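Local coordinates for protein AvrRpt2 (Erwinia amylovora, PDB 6HQZ) that acts as a type III effector of the fire blight pathogen, a papain-like C70 cysteine protease that probably cleaves proteins inside the plant host cell, at residues G96-T99 / S103-M106. Residues are numbered along the deposited sequence; the frame is centred on the assembly and turned at random.
Sequences GWQT and SWHM
Trp97 and His105 form an antiparallel hydrogen-bonded pair, with Trp97 N 2.9 Å from His105 O and His105 N 3.0 Å from Trp97 O; the non-hydrogen-bonded pairs Gly96-Met106 and Gln98-Trp104 lie on either side of it. The short strand pieces 96-98 and 104-106 run antiparallel at 146°, at the turn end of a beta hairpin whose strands, 93-98 and 104-113, are neighbours in the antiparallel sheet of the papain-like protease domain. There, Ser103 O takes two donors from Thr99: a nearly straight bond from N, and a longer one from OG1 (3.2 Å), which comes in tilted from the carbonyl plane. On the face carrying Gln98 and Trp104, the Gln98 side chain passes obliquely over one face of the Trp104 indole. With CG anti to the backbone N (chi1 -172°) and the chain extended beyond it, Gln98 CB sits 3.5 Å from the centroid of the six-membered ring of Trp104, a CH-pi contact, while the amide stacks with its plane 19° from that of the indole. A hydrogen bond from Gln98 NE2 to Gly102 O ties down the amide end.

Trp97 and His105 share the other face, and Thr99, just past the strand, turns its methyl onto both rings. Thr99 CG2 lies 3.3 Å from His105 CD2, meeting the imidazole obliquely, and also sits over a face of the Trp97 indole, which His105 CB approaches near the rim. Ser103 OG is hydrogen-bonded to His105 NE2 at 2.7 Å, and Trp97 NE1 to Ser107 OG, just beyond Met106. The His105 ring is thus held at NE2 by Ser103 and packed at CD2 by the Thr99 methyl, which should restrict its rotation, while on the opposite face the Gln98 amide and Trp104 indole pack together, the indole also meeting helix 40-45.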
ATOM      1  N   GLY A  96     -12.250  -9.948  12.275  1.00 20.67           N
ATOM      2  CA  GLY A  96     -13.445 -10.525  12.875  1.00 20.55           C
ATOM      3  C   GLY A  96     -14.647 -10.012  12.164  1.00 19.84           C
ATOM      4  O   GLY A  96     -14.745  -8.811  11.947  1.00 18.66           O
ATOM      5  N   TRP A  97     -15.598 -10.899  11.843  1.00 20.37           N
ATOM      6  CA  TRP A  97     -16.815 -10.487  11.133  1.00 20.15           C
ATOM      7  C   TRP A  97     -17.968 -11.376  11.407  1.00 20.11           C
ATOM      8  O   TRP A  97     -17.809 -12.505  11.838  1.00 20.59           O
ATOM      9  CB  TRP A  97     -16.578 -10.409   9.625  1.00 20.93           C
ATOM     10  CG  TRP A  97     -16.248 -11.698   8.963  1.00 21.07           C
ATOM     11  CD1 TRP A  97     -15.075 -12.407   9.028  1.00 21.51           C
ATOM     12  CD2 TRP A  97     -17.098 -12.421   8.035  1.00 22.35           C
ATOM     13  NE1 TRP A  97     -15.154 -13.504   8.206  1.00 20.95           N
ATOM     14  CE2 TRP A  97     -16.346 -13.504   7.549  1.00 21.83           C
ATOM     15  CE3 TRP A  97     -18.368 -12.196   7.514  1.00 22.27           C
ATOM     16  CZ2 TRP A  97     -16.849 -14.392   6.650  1.00 23.91           C
ATOM     17  CZ3 TRP A  97     -18.869 -13.074   6.553  1.00 24.39           C
ATOM     18  CH2 TRP A  97     -18.117 -14.176   6.156  1.00 24.95           C
ATOM     19  N   GLN A  98     -19.165 -10.848  11.213  1.00 21.27           N
ATOM     20  CA  GLN A  98     -20.348 -11.554  11.572  1.00 23.41           C
ATOM     21  C   GLN A  98     -21.068 -12.063  10.314  1.00 25.53           C
ATOM     22  O   GLN A  98     -21.372 -11.276   9.408  1.00 24.23           O
ATOM     23  CB  GLN A  98     -21.270 -10.699  12.452  1.00 25.67           C
ATOM     24  CG  GLN A  98     -22.447 -11.461  13.035  1.00 27.38           C
ATOM     25  CD  GLN A  98     -23.356 -10.620  13.921  1.00 29.81           C
ATOM     26  OE1 GLN A  98     -23.459  -9.423  13.738  1.00 29.07           O
ATOM     27  NE2 GLN A  98     -23.982 -11.257  14.898  1.00 32.28           N
ATOM     28  N   THR A  99     -21.442 -13.333  10.316  1.00 25.68           N
ATOM     29  CA  THR A  99     -22.044 -13.874   9.133  1.00 29.54           C
ATOM     30  C   THR A  99     -23.530 -13.606   9.121  1.00 31.43           C
ATOM     31  O   THR A  99     -24.153 -13.331  10.169  1.00 29.51           O
ATOM     32  CB  THR A  99     -21.772 -15.393   8.976  1.00 31.01           C
ATOM     33  OG1 THR A  99     -22.289 -16.107  10.105  1.00 34.63           O
ATOM     34  CG2 THR A  99     -20.317 -15.658   8.826  1.00 30.35           C
ATOM     35  N   SER A 103     -23.272 -16.032  13.498  1.00 32.93           N
ATOM     36  CA  SER A 103     -22.013 -16.336  14.162  1.00 32.03           C
ATOM     37  C   SER A 103     -20.844 -15.454  13.720  1.00 27.03           C
ATOM     38  O   SER A 103     -20.825 -14.864  12.640  1.00 24.41           O
ATOM     39  CB  SER A 103     -21.697 -17.807  13.956  1.00 32.51           C
ATOM     40  OG  SER A 103     -21.584 -17.987  12.595  1.00 34.17           O
ATOM     41  N   TRP A 104     -19.879 -15.358  14.606  1.00 25.96           N
ATOM     42  CA  TRP A 104     -18.708 -14.571  14.388  1.00 24.23           C
ATOM     43  C   TRP A 104     -17.593 -15.515  13.892  1.00 23.18           C
ATOM     44  O   TRP A 104     -17.517 -16.681  14.297  1.00 24.15           O
ATOM     45  CB  TRP A 104     -18.262 -13.840  15.657  1.00 25.18           C
ATOM     46  CG  TRP A 104     -19.197 -12.721  16.002  1.00 26.40           C
ATOM     47  CD1 TRP A 104     -20.362 -12.849  16.712  1.00 29.78           C
ATOM     48  CD2 TRP A 104     -19.147 -11.395  15.553  1.00 25.97           C
ATOM     49  NE1 TRP A 104     -21.009 -11.636  16.784  1.00 29.42           N
ATOM     50  CE2 TRP A 104     -20.270 -10.726  16.084  1.00 28.55           C
ATOM     51  CE3 TRP A 104     -18.242 -10.671  14.757  1.00 24.91           C
ATOM     52  CZ2 TRP A 104     -20.510  -9.373  15.854  1.00 28.43           C
ATOM     53  CZ3 TRP A 104     -18.506  -9.366  14.504  1.00 25.46           C
ATOM     54  CH2 TRP A 104     -19.630  -8.718  15.077  1.00 26.75           C
ATOM     55  N   HIS A 105     -16.754 -14.976  13.061  1.00 22.44           N
ATOM     56  CA  HIS A 105     -15.645 -15.705  12.421  1.00 22.88           C
ATOM     57  C   HIS A 105     -14.409 -14.830  12.273  1.00 23.17           C
ATOM     58  O   HIS A 105     -14.507 -13.601  12.243  1.00 22.89           O
ATOM     59  CB  HIS A 105     -16.105 -16.215  11.018  1.00 23.81           C
ATOM     60  CG  HIS A 105     -17.218 -17.177  11.108  1.00 27.82           C
ATOM     61  ND1 HIS A 105     -17.015 -18.530  11.169  1.00 29.38           N
ATOM     62  CD2 HIS A 105     -18.544 -16.984  11.316  1.00 30.74           C
ATOM     63  CE1 HIS A 105     -18.175 -19.140  11.290  1.00 31.43           C
ATOM     64  NE2 HIS A 105     -19.120 -18.225  11.409  1.00 32.83           N
ATOM     65  N   MET A 106     -13.256 -15.468  12.061  1.00 23.28           N
ATOM     66  CA  MET A 106     -12.051 -14.782  11.765  1.00 22.57           C
ATOM     67  C   MET A 106     -11.522 -15.245  10.437  1.00 23.35           C
ATOM     68  O   MET A 106     -11.583 -16.449  10.158  1.00 24.67           O
ATOM     69  CB  MET A 106     -11.025 -15.075  12.827  1.00 25.77           C
ATOM     70  CG  MET A 106     -11.237 -14.427  14.150  1.00 27.55           C
ATOM     71  SD  MET A 106      -9.962 -15.004  15.269  1.00 33.50           S
ATOM     72  CE  MET A 106      -8.548 -14.228  14.496  1.00 30.67           C
TER